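Local coordinates for protein elongation factor G (Thermus thermophilus, PDB 2DY1) that probably acts as a GTP-hydrolysing elongation factor in protein synthesis, and holds GTP and a magnesium ion in its G domain, at residues A[13-18]-A[101-106]; A[130-135]-A[251-256]. All coordinates share one frame; numbering follows the deposited sequence.

Interaction 1 (A[13-18]-A[101-106]); sequences ALVGHA and ALVAVS. With GTP (guanosine-5'-triphosphate), chain C.
Leu14 and Leu102 lie side by side on one face of the sheet and point the same way, with CD1 of Leu14 resting 3.7 Å from CG of Leu102. Both set CG opposite the backbone N (chi1 171° in each), and this shared shape lets their branched ends run together. On the other face, CG2 of Val15 meets CG2 of Val103 at 3.9 Å and also comes near CB of Ala101. Between the two strands, three backbone bonds alternate in direction: Leu102 N gives to Ala13 O (2.8 Å), Val15 N to Leu102 O (2.9 Å), and Ala104 N to Val15 O (2.9 Å).

These are adjacent central strands of the P-loop GTPase sheet, and strand 9-16 runs straight into the phosphate-binding loop, whose first glycine is Gly16. At Gly16 (phi 151°) any CB would press on the carbonyl oxygen of Val15 and run into Ala104 O, so only a residue without a side chain suits the place. Beyond it the strands part, and one water spans them, accepting from His17 N (3.0 Å) and donating to Ala104 O (2.7 Å). Ala18 carries the loop on to the triphosphate, its CA 3.2 Å from O3G of GTP.

Further out, His17 ND1 is hydrogen-bonded to Gly114 N, and helix 113-124 covers Val15 and Val103. Helix 22-32 packs on Leu14 and Ala104; Lys22 touches the small Ala104 and bonds Gly16 O through NZ.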
loop_
_atom_site.group_PDB
_atom_site.type_symbol
_atom_site.label_atom_id
_atom_site.label_comp_id
_atom_site.label_asym_id
_atom_site.label_seq_id
_atom_site.Cartn_x
_atom_site.Cartn_y
_atom_site.Cartn_z
ATOM N N ALA A 13 -14.052 -2.168 -9.526
ATOM C CA ALA A 13 -13.468 -1.549 -8.319
ATOM C C ALA A 13 -13.748 -0.056 -8.415
ATOM O O ALA A 13 -13.449 0.551 -9.437
ATOM C CB ALA A 13 -11.974 -1.763 -8.268
ATOM N N LEU A 14 -14.300 0.515 -7.348
ATOM C CA LEU A 14 -14.632 1.946 -7.293
ATOM C C LEU A 14 -13.487 2.565 -6.486
ATOM O O LEU A 14 -13.322 2.299 -5.270
ATOM C CB LEU A 14 -15.979 2.119 -6.588
ATOM C CG LEU A 14 -16.412 3.538 -6.229
ATOM C CD1 LEU A 14 -16.428 4.433 -7.468
ATOM C CD2 LEU A 14 -17.801 3.444 -5.634
ATOM N N VAL A 15 -12.700 3.401 -7.159
ATOM C CA VAL A 15 -11.512 4.007 -6.566
ATOM C C VAL A 15 -11.525 5.501 -6.803
ATOM O O VAL A 15 -12.365 6.008 -7.547
ATOM C CB VAL A 15 -10.237 3.416 -7.191
ATOM C CG1 VAL A 15 -10.130 1.929 -6.826
ATOM C CG2 VAL A 15 -10.280 3.540 -8.742
ATOM N N GLY A 16 -10.610 6.199 -6.153
ATOM C CA GLY A 16 -10.548 7.645 -6.332
ATOM C C GLY A 16 -9.999 8.299 -5.076
ATOM O O GLY A 16 -9.884 7.661 -4.040
ATOM N N HIS A 17 -9.658 9.573 -5.172
ATOM C CA HIS A 17 -9.115 10.295 -4.037
ATOM C C HIS A 17 -10.057 10.280 -2.859
ATOM O O HIS A 17 -11.281 10.217 -3.004
ATOM C CB HIS A 17 -8.861 11.751 -4.430
ATOM C CG HIS A 17 -7.949 12.485 -3.497
ATOM N ND1 HIS A 17 -6.576 12.442 -3.609
ATOM C CD2 HIS A 17 -8.218 13.284 -2.438
ATOM C CE1 HIS A 17 -6.036 13.183 -2.657
ATOM N NE2 HIS A 17 -7.011 13.706 -1.934
ATOM N N ALA A 18 -9.469 10.387 -1.675
ATOM C CA ALA A 18 -10.242 10.412 -0.458
ATOM C C ALA A 18 -11.333 11.480 -0.523
ATOM O O ALA A 18 -11.074 12.628 -0.898
ATOM C CB ALA A 18 -9.311 10.681 0.722
ATOM N N ALA A 101 -12.093 -0.447 -13.594
ATOM C CA ALA A 101 -12.050 0.518 -12.504
ATOM C C ALA A 101 -13.025 1.660 -12.778
ATOM O O ALA A 101 -13.060 2.193 -13.880
ATOM C CB ALA A 101 -10.650 1.079 -12.375
ATOM N N LEU A 102 -13.841 1.998 -11.783
ATOM C CA LEU A 102 -14.761 3.137 -11.865
ATOM C C LEU A 102 -14.046 4.149 -10.982
ATOM O O LEU A 102 -13.885 3.926 -9.782
ATOM C CB LEU A 102 -16.130 2.782 -11.277
ATOM C CG LEU A 102 -17.116 3.952 -11.103
ATOM C CD1 LEU A 102 -17.383 4.648 -12.475
ATOM C CD2 LEU A 102 -18.451 3.427 -10.525
ATOM N N VAL A 103 -13.630 5.262 -11.569
ATOM C CA VAL A 103 -12.831 6.249 -10.850
ATOM C C VAL A 103 -13.655 7.481 -10.530
ATOM O O VAL A 103 -14.046 8.208 -11.427
ATOM C CB VAL A 103 -11.593 6.642 -11.726
ATOM C CG1 VAL A 103 -10.659 7.563 -10.954
ATOM C CG2 VAL A 103 -10.837 5.359 -12.189
ATOM N N ALA A 104 -13.933 7.698 -9.238
ATOM C CA ALA A 104 -14.717 8.853 -8.806
ATOM C C ALA A 104 -13.814 10.069 -8.791
ATOM O O ALA A 104 -12.669 10.010 -8.323
ATOM C CB ALA A 104 -15.275 8.634 -7.397
ATOM N N VAL A 105 -14.338 11.169 -9.325
ATOM C CA VAL A 105 -13.606 12.430 -9.378
ATOM C C VAL A 105 -14.558 13.535 -8.922
ATOM O O VAL A 105 -15.624 13.730 -9.501
ATOM C CB VAL A 105 -13.134 12.741 -10.835
ATOM C CG1 VAL A 105 -12.539 14.170 -10.929
ATOM C CG2 VAL A 105 -12.109 11.714 -11.268
ATOM N N SER A 106 -14.175 14.262 -7.875
ATOM C CA SER A 106 -15.000 15.368 -7.387
ATOM C C SER A 106 -14.912 16.541 -8.373
ATOM O O SER A 106 -13.817 16.918 -8.790
ATOM C CB SER A 106 -14.485 15.821 -6.011
ATOM O OG SER A 106 -14.943 17.127 -5.718
HETATM P PG GTP C . -12.990 7.800 1.243
HETATM O O1G GTP C . -12.457 8.448 2.614
HETATM O O2G GTP C . -13.608 6.352 1.551
HETATM O O3G GTP C . -11.959 7.757 0.183
HETATM O O3B GTP C . -14.210 8.780 0.861
HETATM P PB GTP C . -15.360 8.441 -0.206
HETATM O O1B GTP C . -14.813 8.635 -1.570
HETATM O O2B GTP C . -15.965 7.126 0.112
HETATM O O3A GTP C . -16.381 9.657 0.026
HETATM P PA GTP C . -17.656 9.588 0.995
HETATM O O1A GTP C . -18.734 8.831 0.321
HETATM O O2A GTP C . -17.213 9.149 2.338
HETATM O "O5'" GTP C . -18.124 11.124 1.066
HETATM C "C5'" GTP C . -17.340 12.044 1.828
HETATM C "C4'" GTP C . -18.135 13.325 2.072
HETATM O "O4'" GTP C . -18.583 13.780 0.785
HETATM C "C3'" GTP C . -19.393 13.011 2.885
HETATM O "O3'" GTP C . -19.734 14.152 3.678
HETATM C "C2'" GTP C . -20.445 12.786 1.801
HETATM O "O2'" GTP C . -21.736 13.126 2.316
HETATM C "C1'" GTP C . -20.015 13.876 0.820
HETATM N N9 GTP C . -20.549 13.670 -0.545
HETATM C C8 GTP C . -20.420 12.566 -1.279
HETATM N N7 GTP C . -20.901 12.783 -2.501
HETATM C C5 GTP C . -21.348 14.035 -2.548
HETATM C C6 GTP C . -21.945 14.805 -3.541
HETATM O O6 GTP C . -22.120 14.372 -4.679
HETATM N N1 GTP C . -22.317 16.120 -3.234
HETATM C C2 GTP C . -22.082 16.633 -1.952
HETATM N N2 GTP C . -22.432 17.882 -1.657
HETATM N N3 GTP C . -21.499 15.861 -1.022
HETATM C C4 GTP C . -21.135 14.600 -1.295
HETATM O O HOH W 1 -10.592 11.385 -7.336
#

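Interaction 2 (A[130-135]-A[251-256]); sequences MVVVTK and ALASGE. With GTP (guanosine-5'-triphosphate), chain C.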
loop_
_atom_site.group_PDB
_atom_site.type_symbol
_atom_site.label_atom_id
_atom_site.label_comp_id
_atom_site.label_asym_id
_atom_site.label_seq_id
_atom_site.Cartn_x
_atom_site.Cartn_y
_atom_site.Cartn_z
ATOM N N MET A 130 -13.479 3.958 -16.309
ATOM C CA MET A 130 -14.618 4.851 -16.551
ATOM C C MET A 130 -14.507 5.857 -15.407
ATOM O O MET A 130 -14.020 5.511 -14.341
ATOM C CB MET A 130 -15.944 4.070 -16.458
ATOM C CG MET A 130 -17.203 4.876 -16.234
ATOM S SD MET A 130 -18.615 3.718 -16.017
ATOM C CE MET A 130 -18.690 3.122 -17.688
ATOM N N VAL A 131 -14.910 7.102 -15.643
ATOM C CA VAL A 131 -14.860 8.142 -14.613
ATOM C C VAL A 131 -16.271 8.508 -14.223
ATOM O O VAL A 131 -17.149 8.569 -15.083
ATOM C CB VAL A 131 -14.220 9.445 -15.175
ATOM C CG1 VAL A 131 -14.363 10.605 -14.177
ATOM C CG2 VAL A 131 -12.746 9.209 -15.492
ATOM N N VAL A 132 -16.507 8.737 -12.931
ATOM C CA VAL A 132 -17.814 9.231 -12.500
ATOM C C VAL A 132 -17.540 10.533 -11.748
ATOM O O VAL A 132 -16.758 10.573 -10.801
ATOM C CB VAL A 132 -18.632 8.204 -11.626
ATOM C CG1 VAL A 132 -17.854 7.732 -10.418
ATOM C CG2 VAL A 132 -19.960 8.845 -11.208
ATOM N N VAL A 133 -18.159 11.614 -12.217
ATOM C CA VAL A 133 -17.968 12.931 -11.611
ATOM C C VAL A 133 -19.036 13.179 -10.573
ATOM O O VAL A 133 -20.242 13.193 -10.866
ATOM C CB VAL A 133 -18.026 14.028 -12.683
ATOM C CG1 VAL A 133 -17.903 15.405 -12.005
ATOM C CG2 VAL A 133 -16.903 13.813 -13.697
ATOM N N THR A 134 -18.561 13.367 -9.345
ATOM C CA THR A 134 -19.418 13.603 -8.185
ATOM C C THR A 134 -19.339 15.045 -7.707
ATOM O O THR A 134 -18.540 15.828 -8.198
ATOM C CB THR A 134 -18.945 12.754 -7.015
ATOM O OG1 THR A 134 -17.580 13.113 -6.721
ATOM C CG2 THR A 134 -19.033 11.257 -7.372
ATOM N N LYS A 135 -20.187 15.367 -6.731
ATOM C CA LYS A 135 -20.187 16.684 -6.091
ATOM C C LYS A 135 -20.378 17.920 -6.970
ATOM O O LYS A 135 -19.999 19.031 -6.572
ATOM C CB LYS A 135 -18.891 16.841 -5.275
ATOM C CG LYS A 135 -18.717 15.772 -4.201
ATOM C CD LYS A 135 -17.517 16.095 -3.285
ATOM C CE LYS A 135 -17.465 15.178 -2.060
ATOM N NZ LYS A 135 -16.425 15.604 -1.050
ATOM N N ALA A 251 -19.102 9.743 -16.778
ATOM C CA ALA A 251 -20.483 9.834 -16.351
ATOM C C ALA A 251 -20.593 10.852 -15.219
ATOM O O ALA A 251 -19.601 11.214 -14.593
ATOM C CB ALA A 251 -20.971 8.464 -15.863
ATOM N N LEU A 252 -21.814 11.308 -14.996
ATOM C CA LEU A 252 -22.095 12.267 -13.942
ATOM C C LEU A 252 -23.114 11.644 -12.998
ATOM O O LEU A 252 -24.197 11.233 -13.435
ATOM C CB LEU A 252 -22.671 13.538 -14.596
ATOM C CG LEU A 252 -23.036 14.814 -13.856
ATOM C CD1 LEU A 252 -21.867 15.357 -13.044
ATOM C CD2 LEU A 252 -23.460 15.830 -14.928
ATOM N N ALA A 253 -22.788 11.570 -11.704
ATOM C CA ALA A 253 -23.735 11.008 -10.740
ATOM C C ALA A 253 -23.355 11.462 -9.341
ATOM O O ALA A 253 -22.189 11.727 -9.066
ATOM C CB ALA A 253 -23.736 9.462 -10.804
ATOM N N SER A 254 -24.354 11.559 -8.468
ATOM C CA SER A 254 -24.117 11.956 -7.084
ATOM C C SER A 254 -25.016 11.114 -6.185
ATOM O O SER A 254 -26.224 11.059 -6.381
ATOM C CB SER A 254 -24.458 13.424 -6.863
ATOM O OG SER A 254 -24.554 13.694 -5.471
ATOM N N GLY A 255 -24.419 10.441 -5.203
ATOM C CA GLY A 255 -25.251 9.660 -4.305
ATOM C C GLY A 255 -25.915 10.557 -3.270
ATOM O O GLY A 255 -26.937 10.203 -2.705
ATOM N N GLU A 256 -25.350 11.750 -3.072
ATOM C CA GLU A 256 -25.876 12.697 -2.078
ATOM C C GLU A 256 -27.124 13.387 -2.623
ATOM O O GLU A 256 -28.116 13.518 -1.926
ATOM C CB GLU A 256 -24.800 13.727 -1.747
ATOM C CG GLU A 256 -25.091 14.612 -0.554
ATOM C CD GLU A 256 -24.917 13.875 0.752
ATOM O OE1 GLU A 256 -23.937 13.101 0.866
ATOM O OE2 GLU A 256 -25.752 14.073 1.663
HETATM P PG GTP C . -12.990 7.800 1.243
HETATM O O1G GTP C . -12.457 8.448 2.614
HETATM O O2G GTP C . -13.608 6.352 1.551
HETATM O O3G GTP C . -11.959 7.757 0.183
HETATM O O3B GTP C . -14.210 8.780 0.861
HETATM P PB GTP C . -15.360 8.441 -0.206
HETATM O O1B GTP C . -14.813 8.635 -1.570
HETATM O O2B GTP C . -15.965 7.126 0.112
HETATM O O3A GTP C . -16.381 9.657 0.026
HETATM P PA GTP C . -17.656 9.588 0.995
HETATM O O1A GTP C . -18.734 8.831 0.321
HETATM O O2A GTP C . -17.213 9.149 2.338
HETATM O "O5'" GTP C . -18.124 11.124 1.066
HETATM C "C5'" GTP C . -17.340 12.044 1.828
HETATM C "C4'" GTP C . -18.135 13.325 2.072
HETATM O "O4'" GTP C . -18.583 13.780 0.785
HETATM C "C3'" GTP C . -19.393 13.011 2.885
HETATM O "O3'" GTP C . -19.734 14.152 3.678
HETATM C "C2'" GTP C . -20.445 12.786 1.801
HETATM O "O2'" GTP C . -21.736 13.126 2.316
HETATM C "C1'" GTP C . -20.015 13.876 0.820
HETATM N N9 GTP C . -20.549 13.670 -0.545
HETATM C C8 GTP C . -20.420 12.566 -1.279
HETATM N N7 GTP C . -20.901 12.783 -2.501
HETATM C C5 GTP C . -21.348 14.035 -2.548
HETATM C C6 GTP C . -21.945 14.805 -3.541
HETATM O O6 GTP C . -22.120 14.372 -4.679
HETATM N N1 GTP C . -22.317 16.120 -3.234
HETATM C C2 GTP C . -22.082 16.633 -1.952
HETATM N N2 GTP C . -22.432 17.882 -1.657
HETATM N N3 GTP C . -21.499 15.861 -1.022
HETATM C C4 GTP C . -21.135 14.600 -1.295
#
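The guanine-recognition end of the G domain is built where strand 129-134, which leads into TKLD, a variant of the NKxD motif that ends in the GTP-binding Asp137, pairs with 251-256, whose Ser254 probably corresponds to the serine of the SAK/SAL-type (G5) loop of related GTPases. Two parallel-strand bonds join them, Ala251 N to Val131 O (2.8 Å) and Val133 N to Ala251 O (2.8 Å), and a third, longer one runs from Ala253 N, just past the strand, to Val133 O (3.1 Å). With CG2 opposite its backbone N, Val132 sends that methyl to 3.8 Å from Ala253 CB, while CD1 of Leu252 reaches CB of Val133, the two side chains set at a slant.

Past the strands the two segments grip the base. Its O6 takes two donors, Lys135 N at 3.0 Å and Ser254 OG at 2.6 Å. The aliphatic part of Lys135 lies over one ring face, and CB of Glu256 against the opposite face, 3.5 Å from C6. Bent at chi2 (75°), Glu256 carries its carboxylate to the ribose, where OE1 accepts from O2' of GTP at 2.6 Å. With an alanine in place of Glu256, this hydroxyl would probably lose its acceptor and the sugar be freer to shift. Lys135 NZ binds Gly19 O and Thr134 OG1 binds Ser20 O, tying both to the P-loop. Helix 261-271 packs on Met130 and Ala251, helix 142-153 on Val133 and Leu252, and strand 100-106 flanks 129-134.

How the interactions relate
Both contacts are parallel pairings in one sheet, their centres about 9 Å apart. Neighbouring strands 100-106 and 129-134 join them: Val103 N lies 2.8 Å from Met130 O and Val105 N 2.9 Å from Val132 O, both probable hydrogen bonds. Strands 9-16, 100-106, 129-134 and 248-252 thus follow one another across the sheet, with aliphatic side chains filling both faces. The strand pairs are buried, whereas His17, Ala18, Lys135 and Glu256, at the GTP end, are partly exposed. There the chemistry differs: interaction 1 opens toward the triphosphate through a glycine-bearing loop and a bridging water, while interaction 2 reaches the base and ribose with polar side chains. GTP therefore spans the ends of both pairs.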